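Computational designed protein based on evolution (Synthetic construct, PDB 6JCC) is of unknown function but is a computationally designed, all-helical protein with the sequence signature of a caspase recruitment domain of the Death clan. Local coordinates at residues 11-16 with 58-63; 26-31 with 72-77; 35-40 with 64-69; 15-20 with 51-56. One frame throughout, in Å; residues are numbered along the deposited sequence.

Interaction 1: residues 11-16 with 58-63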
loop_
_atom_site.group_PDB
_atom_site.type_symbol
_atom_site.label_atom_id
_atom_site.label_comp_id
_atom_site.label_asym_id
_atom_site.label_seq_id
_atom_site.Cartn_x
_atom_site.Cartn_y
_atom_site.Cartn_z
ATOM N N PHE A 11 8.479 5.870 -7.308
ATOM C CA PHE A 11 8.036 6.554 -6.092
ATOM C C PHE A 11 7.024 5.766 -5.293
ATOM O O PHE A 11 7.121 5.704 -4.074
ATOM C CB PHE A 11 7.450 7.922 -6.411
ATOM C CG PHE A 11 8.459 9.010 -6.386
ATOM C CD1 PHE A 11 9.077 9.347 -5.199
ATOM C CD2 PHE A 11 8.803 9.688 -7.539
ATOM C CE1 PHE A 11 10.021 10.350 -5.157
ATOM C CE2 PHE A 11 9.745 10.699 -7.509
ATOM C CZ PHE A 11 10.358 11.027 -6.316
ATOM N N LEU A 12 6.046 5.181 -5.978
ATOM C CA LEU A 12 5.037 4.360 -5.313
ATOM C C LEU A 12 5.694 3.183 -4.597
ATOM O O LEU A 12 5.376 2.901 -3.446
ATOM C CB LEU A 12 3.982 3.868 -6.307
ATOM C CG LEU A 12 2.857 2.985 -5.752
ATOM C CD1 LEU A 12 2.135 3.632 -4.577
ATOM C CD2 LEU A 12 1.870 2.648 -6.859
ATOM N N LEU A 13 6.631 2.525 -5.271
ATOM C CA LEU A 13 7.398 1.443 -4.655
ATOM C C LEU A 13 8.210 1.916 -3.446
ATOM O O LEU A 13 8.245 1.234 -2.429
ATOM C CB LEU A 13 8.320 0.781 -5.680
ATOM C CG LEU A 13 7.628 -0.102 -6.715
ATOM C CD1 LEU A 13 8.608 -0.458 -7.817
ATOM C CD2 LEU A 13 7.060 -1.362 -6.080
ATOM N N GLU A 14 8.841 3.080 -3.561
ATOM C CA GLU A 14 9.618 3.662 -2.463
ATOM C C GLU A 14 8.744 3.993 -1.254
ATOM O O GLU A 14 9.140 3.751 -0.121
ATOM C CB GLU A 14 10.344 4.926 -2.937
ATOM N N ILE A 15 7.559 4.542 -1.508
ATOM C CA ILE A 15 6.621 4.899 -0.440
ATOM C C ILE A 15 6.085 3.658 0.260
ATOM O O ILE A 15 6.002 3.633 1.481
ATOM C CB ILE A 15 5.465 5.772 -0.967
ATOM C CG1 ILE A 15 6.025 7.117 -1.421
ATOM C CG2 ILE A 15 4.412 6.018 0.108
ATOM C CD1 ILE A 15 5.241 7.747 -2.534
ATOM N N LEU A 16 5.725 2.636 -0.511
ATOM C CA LEU A 16 5.277 1.368 0.068
ATOM C C LEU A 16 6.367 0.735 0.934
ATOM O O LEU A 16 6.086 0.274 2.035
ATOM C CB LEU A 16 4.823 0.391 -1.020
ATOM C CG LEU A 16 3.539 0.757 -1.773
ATOM C CD1 LEU A 16 3.357 -0.145 -2.983
ATOM C CD2 LEU A 16 2.310 0.695 -0.877
ATOM N N LYS A 58 5.819 -7.011 -4.367
ATOM C CA LYS A 58 4.705 -7.957 -4.315
ATOM C C LYS A 58 3.418 -7.218 -3.933
ATOM O O LYS A 58 2.363 -7.463 -4.511
ATOM C CB LYS A 58 4.986 -9.080 -3.311
ATOM C CG LYS A 58 6.280 -9.854 -3.541
ATOM C CD LYS A 58 6.198 -10.800 -4.727
ATOM C CE LYS A 58 7.519 -11.529 -4.938
ATOM N NZ LYS A 58 7.344 -12.858 -5.586
ATOM N N LEU A 59 3.516 -6.302 -2.973
ATOM C CA LEU A 59 2.343 -5.586 -2.460
ATOM C C LEU A 59 1.681 -4.680 -3.500
ATOM O O LEU A 59 0.460 -4.540 -3.503
ATOM C CB LEU A 59 2.714 -4.764 -1.219
ATOM C CG LEU A 59 1.579 -4.076 -0.449
ATOM C CD1 LEU A 59 0.526 -5.071 0.018
ATOM C CD2 LEU A 59 2.143 -3.312 0.737
ATOM N N ILE A 60 2.478 -4.082 -4.385
ATOM C CA ILE A 60 1.953 -3.150 -5.396
ATOM C C ILE A 60 0.810 -3.750 -6.233
ATOM O O ILE A 60 -0.119 -3.038 -6.605
ATOM C CB ILE A 60 3.078 -2.581 -6.307
ATOM C CG1 ILE A 60 2.572 -1.370 -7.103
ATOM C CG2 ILE A 60 3.648 -3.652 -7.232
ATOM C CD1 ILE A 60 3.660 -0.613 -7.836
ATOM N N ASP A 61 0.878 -5.052 -6.519
ATOM C CA ASP A 61 -0.179 -5.739 -7.281
ATOM C C ASP A 61 -1.542 -5.605 -6.617
ATOM O O ASP A 61 -2.550 -5.410 -7.290
ATOM C CB ASP A 61 0.142 -7.228 -7.451
ATOM C CG ASP A 61 1.279 -7.479 -8.415
ATOM O OD1 ASP A 61 1.603 -6.587 -9.224
ATOM O OD2 ASP A 61 1.838 -8.591 -8.380
ATOM N N PHE A 62 -1.561 -5.705 -5.295
ATOM C CA PHE A 62 -2.802 -5.599 -4.533
ATOM C C PHE A 62 -3.233 -4.147 -4.361
ATOM O O PHE A 62 -4.426 -3.843 -4.436
ATOM C CB PHE A 62 -2.647 -6.319 -3.197
ATOM C CG PHE A 62 -2.324 -7.773 -3.360
ATOM C CD1 PHE A 62 -3.323 -8.677 -3.698
ATOM C CD2 PHE A 62 -1.017 -8.234 -3.230
ATOM C CE1 PHE A 62 -3.036 -10.022 -3.874
ATOM C CE2 PHE A 62 -0.723 -9.580 -3.404
ATOM C CZ PHE A 62 -1.733 -10.474 -3.728
ATOM N N ILE A 63 -2.262 -3.255 -4.176
ATOM C CA ILE A 63 -2.524 -1.814 -4.094
ATOM C C ILE A 63 -3.233 -1.311 -5.357
ATOM O O ILE A 63 -4.174 -0.523 -5.270
ATOM C CB ILE A 63 -1.215 -1.012 -3.849
ATOM C CG1 ILE A 63 -0.573 -1.374 -2.494
ATOM C CG2 ILE A 63 -1.443 0.492 -3.933
ATOM C CD1 ILE A 63 -1.415 -1.102 -1.263
#
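Leu13 and Ile60 bring segments 11-16 and 58-63 closest, CA to CA 7.2 Å, where the two helices cross steeply, their axes 10.3 Å apart and their directions 107° from each other. At that spacing side chains fill the interface. Ile60 extends its CG1 branch anti to the backbone N (chi1 -166°), which sends CD1 out among the leucines: it meets Leu12 CD2 at 3.8 Å, and Leu13 CD2 comes across the isoleucine at about a right angle. Leu16 divides its two methyls. Its CD1 lies against the base of Ile60, 4.1 Å from Ile60 CB, while its CD2 sits 3.9 Å from Ile63 CG1 as these two side chains run past each other in opposite directions. Leu16 CD2 also reaches Leu59 CD2, more loosely, at 4.3 Å. An alanine in place of Leu16 would probably open a gap bordered by Leu59, Ile60 and Ile63. Leu90 of helix 84-93 packs on Leu12, and Val46 of helix 40-47 packs on Leu59, so further helices extend this apolar core. No hydrogen bond spans the two segments; branched aliphatic groups meet one another, and cohesion here rests on their burial and fit.

Interaction 2: residues 26-31 with 72-77; sequences TKILEE and QALIDA
Ile28 lies against two residues a turn apart on helix 68-80, Leu74 and Ala77, and presents a different part of itself to each. Its CG1 branch stands between its own backbone N and carbonyl carbon (chi1 67°), which directs CD1 to Leu74 CD2 at 3.7 Å, the two side chains meeting at a slant. The CG2 branch instead lies beside the backbone of Ala77, with Ile28 CG2 4.0 Å from Ala77 C. Because the alanine is so small, the chains come very near: the CA atoms of Ile28 and Ala77 are 5.0 Å apart, and Ala77 CB touches Ile28 CA at 3.7 Å. The main chain contributes as well, through a CA-H...O contact of 3.6 Å from Leu74 CA to Ile28 O, with an angle of 156° at the hydrogen. Leu74 is shared: while CD2 takes Ile28, CD1 meets Leu29 CD2 at 3.7 Å, these two leucines lying alongside and pointing the same way. A valine in place of Ile28 would lack CD1 and would probably leave Leu74 CD2 without its partner from this segment. Farther along, Glu31 CB rests on Ala73 CB at 3.8 Å, and a bend at chi2 carries the carboxylate away, toward a weak, long ion pair with Arg35. Ile63 and Leu90 also pack on Leu74. The contact thus seats the turn before helix 30-34, with Leu29 at its N-cap, on helix 68-80, as befits the six-helix bundle of a caspase recruitment domain.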
loop_
_atom_site.group_PDB
_atom_site.type_symbol
_atom_site.label_atom_id
_atom_site.label_comp_id
_atom_site.label_asym_id
_atom_site.label_seq_id
_atom_site.Cartn_x
_atom_site.Cartn_y
_atom_site.Cartn_z
ATOM N N THR A 26 -0.476 -4.653 7.283
ATOM C CA THR A 26 -1.720 -5.261 7.767
ATOM C C THR A 26 -2.624 -4.229 8.446
ATOM O O THR A 26 -3.836 -4.236 8.243
ATOM C CB THR A 26 -1.431 -6.407 8.760
ATOM O OG1 THR A 26 -0.481 -7.310 8.182
ATOM C CG2 THR A 26 -2.706 -7.178 9.108
ATOM N N LYS A 27 -2.021 -3.329 9.217
ATOM C CA LYS A 27 -2.763 -2.305 9.954
ATOM C C LYS A 27 -3.464 -1.272 9.086
ATOM O O LYS A 27 -4.527 -0.792 9.452
ATOM C CB LYS A 27 -1.840 -1.601 10.944
ATOM C CG LYS A 27 -1.422 -2.515 12.073
ATOM C CD LYS A 27 -0.551 -1.802 13.076
ATOM C CE LYS A 27 -0.210 -2.716 14.238
ATOM N NZ LYS A 27 -1.340 -2.845 15.193
ATOM N N ILE A 28 -2.863 -0.931 7.953
ATOM C CA ILE A 28 -3.478 0.026 7.019
ATOM C C ILE A 28 -4.334 -0.649 5.944
ATOM O O ILE A 28 -5.080 0.025 5.246
ATOM C CB ILE A 28 -2.446 0.992 6.387
ATOM C CG1 ILE A 28 -1.464 0.269 5.454
ATOM C CG2 ILE A 28 -1.702 1.744 7.486
ATOM C CD1 ILE A 28 -0.650 1.206 4.588
ATOM N N LEU A 29 -4.219 -1.971 5.819
ATOM C CA LEU A 29 -5.017 -2.750 4.862
ATOM C C LEU A 29 -6.298 -3.354 5.459
ATOM O O LEU A 29 -6.914 -4.215 4.833
ATOM C CB LEU A 29 -4.152 -3.863 4.256
ATOM C CG LEU A 29 -3.005 -3.402 3.357
ATOM C CD1 LEU A 29 -2.004 -4.529 3.151
ATOM C CD2 LEU A 29 -3.524 -2.897 2.019
ATOM N N GLU A 30 -6.710 -2.889 6.639
ATOM C CA GLU A 30 -7.914 -3.390 7.320
ATOM C C GLU A 30 -9.117 -3.536 6.407
ATOM O O GLU A 30 -9.664 -4.623 6.268
ATOM C CB GLU A 30 -8.322 -2.461 8.464
ATOM C CG GLU A 30 -7.836 -2.878 9.826
ATOM C CD GLU A 30 -8.616 -2.183 10.911
ATOM O OE1 GLU A 30 -8.517 -0.946 11.012
ATOM O OE2 GLU A 30 -9.343 -2.874 11.645
ATOM N N GLU A 31 -9.525 -2.429 5.796
ATOM C CA GLU A 31 -10.739 -2.425 4.995
ATOM C C GLU A 31 -10.633 -3.309 3.754
ATOM O O GLU A 31 -11.527 -4.110 3.512
ATOM C CB GLU A 31 -11.183 -1.000 4.640
ATOM C CG GLU A 31 -12.543 -0.936 3.966
ATOM C CD GLU A 31 -13.663 -1.448 4.859
ATOM O OE1 GLU A 31 -13.617 -1.204 6.079
ATOM O OE2 GLU A 31 -14.593 -2.097 4.350
ATOM N N GLN A 72 -8.911 5.204 -0.255
ATOM C CA GLN A 72 -9.120 6.239 0.762
ATOM C C GLN A 72 -8.983 5.694 2.185
ATOM O O GLN A 72 -8.399 6.356 3.039
ATOM C CB GLN A 72 -10.487 6.916 0.590
ATOM C CG GLN A 72 -10.683 8.177 1.428
ATOM C CD GLN A 72 -9.632 9.250 1.174
ATOM O OE1 GLN A 72 -8.984 9.729 2.105
ATOM N NE2 GLN A 72 -9.452 9.627 -0.089
ATOM N N ALA A 73 -9.509 4.492 2.428
ATOM C CA ALA A 73 -9.390 3.832 3.738
ATOM C C ALA A 73 -7.932 3.612 4.130
ATOM O O ALA A 73 -7.540 3.808 5.278
ATOM C CB ALA A 73 -10.130 2.504 3.731
ATOM N N LEU A 74 -7.134 3.212 3.154
ATOM C CA LEU A 74 -5.711 3.010 3.357
ATOM C C LEU A 74 -5.017 4.324 3.753
ATOM O O LEU A 74 -4.231 4.364 4.702
ATOM C CB LEU A 74 -5.122 2.433 2.076
ATOM C CG LEU A 74 -3.766 1.762 2.140
ATOM C CD1 LEU A 74 -3.629 0.724 1.050
ATOM C CD2 LEU A 74 -2.731 2.823 1.926
ATOM N N ILE A 75 -5.328 5.389 3.022
ATOM C CA ILE A 75 -4.777 6.723 3.296
ATOM C C ILE A 75 -5.211 7.200 4.687
ATOM O O ILE A 75 -4.381 7.667 5.473
ATOM C CB ILE A 75 -5.191 7.737 2.198
ATOM C CG1 ILE A 75 -4.534 7.368 0.860
ATOM C CG2 ILE A 75 -4.796 9.165 2.562
ATOM C CD1 ILE A 75 -5.269 7.895 -0.353
ATOM N N ASP A 76 -6.503 7.072 4.987
ATOM C CA ASP A 76 -7.034 7.421 6.314
ATOM C C ASP A 76 -6.357 6.620 7.428
ATOM O O ASP A 76 -6.059 7.159 8.492
ATOM C CB ASP A 76 -8.552 7.188 6.380
ATOM C CG ASP A 76 -9.350 8.164 5.523
ATOM O OD1 ASP A 76 -8.783 9.133 4.988
ATOM O OD2 ASP A 76 -10.567 7.952 5.388
ATOM N N ALA A 77 -6.114 5.337 7.175
ATOM C CA ALA A 77 -5.469 4.467 8.158
ATOM C C ALA A 77 -4.028 4.886 8.453
ATOM O O ALA A 77 -3.605 4.852 9.610
ATOM C CB ALA A 77 -5.516 3.023 7.698
#

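Interaction 3: residues 35-40 with 64-69; sequences RGLLTP and LKLSPA
Arg35 and Leu37 touch Lys65, Leu66, Ser67 and Ala69 in a surface contact between two interhelical connections, the loop leaving helix 30-34 and the turn between helices 52-63 and 68-80. The inner part is apolar. Leu37 has CG anti to its backbone nitrogen (chi1 -176°), and its end swings over the turn, where CD2 meets Leu66 CD2 at 3.8 Å and CD1 meets Lys65 CB at 4.1 Å. Both neighbours are met at a slant, and Phe62 of helix 52-63 packs on the same leucine. Leu37 is brought there by a Schellman motif, in which Gly36, with positive phi, ends helix 30-34: Leu37 N bonds to Pro32 O and Gly36 N to Leu33 O. On the outer side the Arg35 chain bends at chi3 and carries its guanidinium over the start of helix 68-80. Arg35 NH2 lies 4.2 Å from Ala69 CB, and Arg35 NH1 stands 3.3 Å from Ser67 OG, but at a poor angle for a hydrogen bond. Ser67 OG is engaged in capping: as N-cap of helix 68-80 it accepts from a backbone N just beyond Ala69. The strong partner of Arg35 is Glu70, whose OE2 makes a salt bridge with Arg35 NE while its OE1 accepts from Ser67 N. One glutamate therefore serves both sides. Polar attachment between the two connections probably runs through Glu70 rather than through the Arg35-Ser67 approach; the direct contact is van der Waals: the Leu37-Leu66 pair, the aliphatic base of Lys65, and Arg35 against Ser67 and Ala69.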
loop_
_atom_site.group_PDB
_atom_site.type_symbol
_atom_site.label_atom_id
_atom_site.label_comp_id
_atom_site.label_asym_id
_atom_site.label_seq_id
_atom_site.Cartn_x
_atom_site.Cartn_y
_atom_site.Cartn_z
ATOM N N ARG A 35 -12.772 -6.826 2.769
ATOM C CA ARG A 35 -13.432 -6.908 1.471
ATOM C C ARG A 35 -12.756 -7.896 0.504
ATOM O O ARG A 35 -13.008 -7.864 -0.701
ATOM C CB ARG A 35 -13.535 -5.493 0.885
ATOM C CG ARG A 35 -14.464 -4.620 1.715
ATOM C CD ARG A 35 -14.219 -3.135 1.573
ATOM N NE ARG A 35 -14.457 -2.657 0.221
ATOM C CZ ARG A 35 -15.039 -1.500 -0.112
ATOM N NH1 ARG A 35 -15.178 -1.213 -1.396
ATOM N NH2 ARG A 35 -15.500 -0.636 0.800
ATOM N N GLY A 36 -11.917 -8.785 1.039
ATOM C CA GLY A 36 -11.350 -9.893 0.274
ATOM C C GLY A 36 -10.310 -9.545 -0.777
ATOM O O GLY A 36 -10.187 -10.262 -1.767
ATOM N N LEU A 37 -9.552 -8.465 -0.574
ATOM C CA LEU A 37 -8.499 -8.071 -1.526
ATOM C C LEU A 37 -7.500 -9.213 -1.720
ATOM O O LEU A 37 -7.122 -9.547 -2.840
ATOM C CB LEU A 37 -7.760 -6.818 -1.039
ATOM C CG LEU A 37 -6.691 -6.227 -1.970
ATOM C CD1 LEU A 37 -7.337 -5.629 -3.209
ATOM C CD2 LEU A 37 -5.855 -5.181 -1.246
ATOM N N LEU A 38 -7.088 -9.794 -0.600
ATOM C CA LEU A 38 -6.227 -10.972 -0.586
ATOM C C LEU A 38 -6.465 -11.708 0.722
ATOM O O LEU A 38 -6.983 -11.123 1.675
ATOM C CB LEU A 38 -4.749 -10.580 -0.747
ATOM C CG LEU A 38 -3.985 -9.891 0.394
ATOM C CD1 LEU A 38 -2.504 -9.828 0.054
ATOM C CD2 LEU A 38 -4.511 -8.495 0.692
ATOM N N THR A 39 -6.091 -12.979 0.773
ATOM C CA THR A 39 -6.279 -13.756 1.991
ATOM C C THR A 39 -5.216 -13.396 3.018
ATOM O O THR A 39 -4.164 -12.869 2.667
ATOM C CB THR A 39 -6.208 -15.280 1.752
ATOM O OG1 THR A 39 -4.893 -15.650 1.332
ATOM C CG2 THR A 39 -7.202 -15.710 0.703
ATOM N N PRO A 40 -5.490 -13.678 4.298
ATOM C CA PRO A 40 -4.481 -13.562 5.345
ATOM C C PRO A 40 -3.166 -14.270 5.026
ATOM O O PRO A 40 -2.096 -13.693 5.217
ATOM C CB PRO A 40 -5.167 -14.219 6.537
ATOM C CG PRO A 40 -6.588 -13.843 6.348
ATOM C CD PRO A 40 -6.828 -13.917 4.872
ATOM N N LEU A 64 -2.800 -1.784 -6.524
ATOM C CA LEU A 64 -3.404 -1.346 -7.786
ATOM C C LEU A 64 -4.799 -1.927 -8.062
ATOM O O LEU A 64 -5.485 -1.447 -8.963
ATOM C CB LEU A 64 -2.453 -1.605 -8.961
ATOM C CG LEU A 64 -1.148 -0.799 -8.913
ATOM C CD1 LEU A 64 -0.235 -1.234 -10.048
ATOM C CD2 LEU A 64 -1.379 0.705 -8.968
ATOM N N LYS A 65 -5.220 -2.930 -7.286
ATOM C CA LYS A 65 -6.583 -3.468 -7.356
ATOM C C LYS A 65 -7.563 -2.814 -6.373
ATOM O O LYS A 65 -8.739 -3.181 -6.352
ATOM C CB LYS A 65 -6.562 -4.988 -7.141
ATOM C CG LYS A 65 -5.802 -5.732 -8.228
ATOM C CD LYS A 65 -6.125 -7.217 -8.263
ATOM C CE LYS A 65 -5.613 -7.948 -7.035
ATOM N NZ LYS A 65 -5.678 -9.424 -7.225
ATOM N N LEU A 66 -7.103 -1.847 -5.575
ATOM C CA LEU A 66 -7.981 -1.179 -4.611
ATOM C C LEU A 66 -9.087 -0.394 -5.312
ATOM O O LEU A 66 -8.844 0.269 -6.318
ATOM C CB LEU A 66 -7.191 -0.215 -3.721
ATOM C CG LEU A 66 -6.140 -0.793 -2.771
ATOM C CD1 LEU A 66 -5.226 0.313 -2.263
ATOM C CD2 LEU A 66 -6.774 -1.528 -1.603
ATOM N N SER A 67 -10.297 -0.467 -4.763
ATOM C CA SER A 67 -11.385 0.412 -5.179
ATOM C C SER A 67 -11.115 1.814 -4.622
ATOM O O SER A 67 -10.269 1.972 -3.739
ATOM C CB SER A 67 -12.718 -0.104 -4.649
ATOM O OG SER A 67 -12.826 0.111 -3.254
ATOM N N PRO A 68 -11.831 2.839 -5.122
ATOM C CA PRO A 68 -11.636 4.191 -4.588
ATOM C C PRO A 68 -11.793 4.310 -3.066
ATOM O O PRO A 68 -10.954 4.933 -2.415
ATOM C CB PRO A 68 -12.711 4.998 -5.312
ATOM C CG PRO A 68 -12.818 4.321 -6.632
ATOM C CD PRO A 68 -12.677 2.856 -6.332
ATOM N N ALA A 69 -12.844 3.708 -2.514
ATOM C CA ALA A 69 -13.081 3.732 -1.064
ATOM C C ALA A 69 -12.008 2.970 -0.290
ATOM O O ALA A 69 -11.628 3.370 0.808
ATOM C CB ALA A 69 -14.456 3.176 -0.734
#

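Interaction 4: residues 15-20 with 51-56; sequences ILAEII and TPEEQA
Glu54 OE1 accepts a 3.0 Å bond from Thr51 OG1 where helix 52-63 begins, the turn that sets Pro52 and Ala56 against Ala17. The hydroxyl reaches the carboxylate oxygen on its anti side, 16° out of the carboxylate plane; Thr51 N also approaches Glu54 OE1, at a distance too short to be trusted. With a weak return bond from Glu54 N to Thr51 OG1, this is a capping box. Segments 52-56 and 15-20 cross closely, their axes 8.0 Å apart and 124° between directions. Small residues permit this: Pro52 CB comes to 3.3 Å from Ala17 O, Ala17 CB rests over the Pro52 carbonyl, and Ala56 CB packs on Leu16 CB at 3.8 Å. Ile20 embraces Gln55 with both branches, CD1 lying 3.7 Å from Gln55 CB. CG2, anti to the Ile20 backbone N, comes to 3.2 Å from Gln55 OE1 as the side chains pass at a slant. The amide of Gln55 is held from beyond the segment, NE2 donating to Lys50 O, and Pro25 also packs on Ile20. The capping bonds stay within the start of helix 52-63 and no hydrogen bond joins segments 15-20 and 51-56, which adhere through close aliphatic contact.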
loop_
_atom_site.group_PDB
_atom_site.type_symbol
_atom_site.label_atom_id
_atom_site.label_comp_id
_atom_site.label_asym_id
_atom_site.label_seq_id
_atom_site.Cartn_x
_atom_site.Cartn_y
_atom_site.Cartn_z
ATOM N N ILE A 15 7.559 4.542 -1.508
ATOM C CA ILE A 15 6.621 4.899 -0.440
ATOM C C ILE A 15 6.085 3.658 0.260
ATOM O O ILE A 15 6.002 3.633 1.481
ATOM C CB ILE A 15 5.465 5.772 -0.967
ATOM C CG1 ILE A 15 6.025 7.117 -1.421
ATOM C CG2 ILE A 15 4.412 6.018 0.108
ATOM C CD1 ILE A 15 5.241 7.747 -2.534
ATOM N N LEU A 16 5.725 2.636 -0.511
ATOM C CA LEU A 16 5.277 1.368 0.068
ATOM C C LEU A 16 6.367 0.735 0.934
ATOM O O LEU A 16 6.086 0.274 2.035
ATOM C CB LEU A 16 4.823 0.391 -1.020
ATOM C CG LEU A 16 3.539 0.757 -1.773
ATOM C CD1 LEU A 16 3.357 -0.145 -2.983
ATOM C CD2 LEU A 16 2.310 0.695 -0.877
ATOM N N ALA A 17 7.608 0.748 0.449
ATOM C CA ALA A 17 8.750 0.252 1.231
ATOM C C ALA A 17 8.968 1.049 2.522
ATOM O O ALA A 17 9.250 0.469 3.569
ATOM C CB ALA A 17 10.018 0.255 0.389
ATOM N N GLU A 18 8.829 2.368 2.439
ATOM C CA GLU A 18 8.971 3.240 3.606
ATOM C C GLU A 18 7.871 2.997 4.641
ATOM O O GLU A 18 8.146 2.970 5.839
ATOM C CB GLU A 18 9.009 4.710 3.180
ATOM C CG GLU A 18 9.258 5.688 4.319
ATOM C CD GLU A 18 9.504 7.112 3.846
ATOM O OE1 GLU A 18 9.384 7.386 2.634
ATOM O OE2 GLU A 18 9.803 7.967 4.703
ATOM N N ILE A 19 6.634 2.826 4.177
ATOM C CA ILE A 19 5.519 2.460 5.063
ATOM C C ILE A 19 5.846 1.154 5.785
ATOM O O ILE A 19 5.760 1.083 7.011
ATOM C CB ILE A 19 4.180 2.328 4.289
ATOM C CG1 ILE A 19 3.692 3.705 3.830
ATOM C CG2 ILE A 19 3.096 1.682 5.152
ATOM C CD1 ILE A 19 2.704 3.654 2.684
ATOM N N ILE A 20 6.234 0.142 5.010
ATOM C CA ILE A 20 6.581 -1.188 5.533
ATOM C C ILE A 20 7.709 -1.127 6.575
ATOM O O ILE A 20 7.662 -1.837 7.578
ATOM C CB ILE A 20 6.945 -2.154 4.376
ATOM C CG1 ILE A 20 5.685 -2.502 3.570
ATOM C CG2 ILE A 20 7.591 -3.442 4.884
ATOM C CD1 ILE A 20 5.963 -3.007 2.171
ATOM N N THR A 51 13.097 -7.856 2.465
ATOM C CA THR A 51 13.354 -6.472 2.777
ATOM C C THR A 51 12.092 -5.699 2.401
ATOM O O THR A 51 11.294 -6.196 1.608
ATOM C CB THR A 51 14.553 -5.938 1.967
ATOM O OG1 THR A 51 14.219 -5.854 0.580
ATOM C CG2 THR A 51 15.786 -6.835 2.127
ATOM N N PRO A 52 11.903 -4.488 2.953
ATOM C CA PRO A 52 10.724 -3.703 2.563
ATOM C C PRO A 52 10.565 -3.467 1.049
ATOM O O PRO A 52 9.437 -3.380 0.564
ATOM C CB PRO A 52 10.926 -2.376 3.299
ATOM C CG PRO A 52 11.778 -2.719 4.469
ATOM C CD PRO A 52 12.695 -3.807 3.995
ATOM N N GLU A 53 11.676 -3.394 0.318
ATOM C CA GLU A 53 11.643 -3.202 -1.133
ATOM C C GLU A 53 11.045 -4.386 -1.880
ATOM O O GLU A 53 10.274 -4.208 -2.816
ATOM C CB GLU A 53 13.040 -2.913 -1.679
ATOM C CG GLU A 53 13.573 -1.540 -1.301
ATOM C CD GLU A 53 14.254 -1.477 0.059
ATOM O OE1 GLU A 53 14.672 -0.363 0.440
ATOM O OE2 GLU A 53 14.374 -2.512 0.755
ATOM N N GLU A 54 11.385 -5.594 -1.446
ATOM C CA GLU A 54 10.906 -6.805 -2.110
ATOM C C GLU A 54 9.434 -7.000 -1.771
ATOM O O GLU A 54 8.651 -7.436 -2.605
ATOM C CB GLU A 54 11.690 -8.050 -1.691
ATOM C CG GLU A 54 13.189 -7.876 -1.495
ATOM C CD GLU A 54 13.803 -9.019 -0.714
ATOM O OE1 GLU A 54 14.138 -8.819 0.462
ATOM O OE2 GLU A 54 13.927 -10.122 -1.271
ATOM N N GLN A 55 9.079 -6.674 -0.533
ATOM C CA GLN A 55 7.684 -6.680 -0.092
ATOM C C GLN A 55 6.837 -5.714 -0.918
ATOM O O GLN A 55 5.730 -6.057 -1.330
ATOM C CB GLN A 55 7.573 -6.292 1.383
ATOM C CG GLN A 55 8.185 -7.277 2.359
ATOM C CD GLN A 55 8.038 -6.821 3.794
ATOM O OE1 GLN A 55 6.934 -6.512 4.236
ATOM N NE2 GLN A 55 9.146 -6.765 4.529
ATOM N N ALA A 56 7.368 -4.512 -1.147
ATOM C CA ALA A 56 6.683 -3.490 -1.947
ATOM C C ALA A 56 6.384 -3.957 -3.370
ATOM O O ALA A 56 5.315 -3.669 -3.904
ATOM C CB ALA A 56 7.493 -2.201 -1.979
#

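In the fold
From the N terminus, helix 6-22 makes the first two closures, both with helix 52-63: interaction 1 joins 11-16 to 58-63, and interaction 4, sharing Ile15 and Leu16, closes a shorter loop within it at 51-56. Interaction 2 starts later, at 26-31, and ends beyond both, at 72-77, so it crosses them. Interaction 3, from 35-40 to 64-69, falls within the span of interaction 2 and also crosses interactions 1 and 4. Ile63 and Leu74 touch, joining interactions 1 and 2; Phe62 meets Leu37 and Leu38, linking interactions 1 and 3. Interactions 3 and 4 lie on opposite sides of the chain's centre, with helix 52-63 running between them.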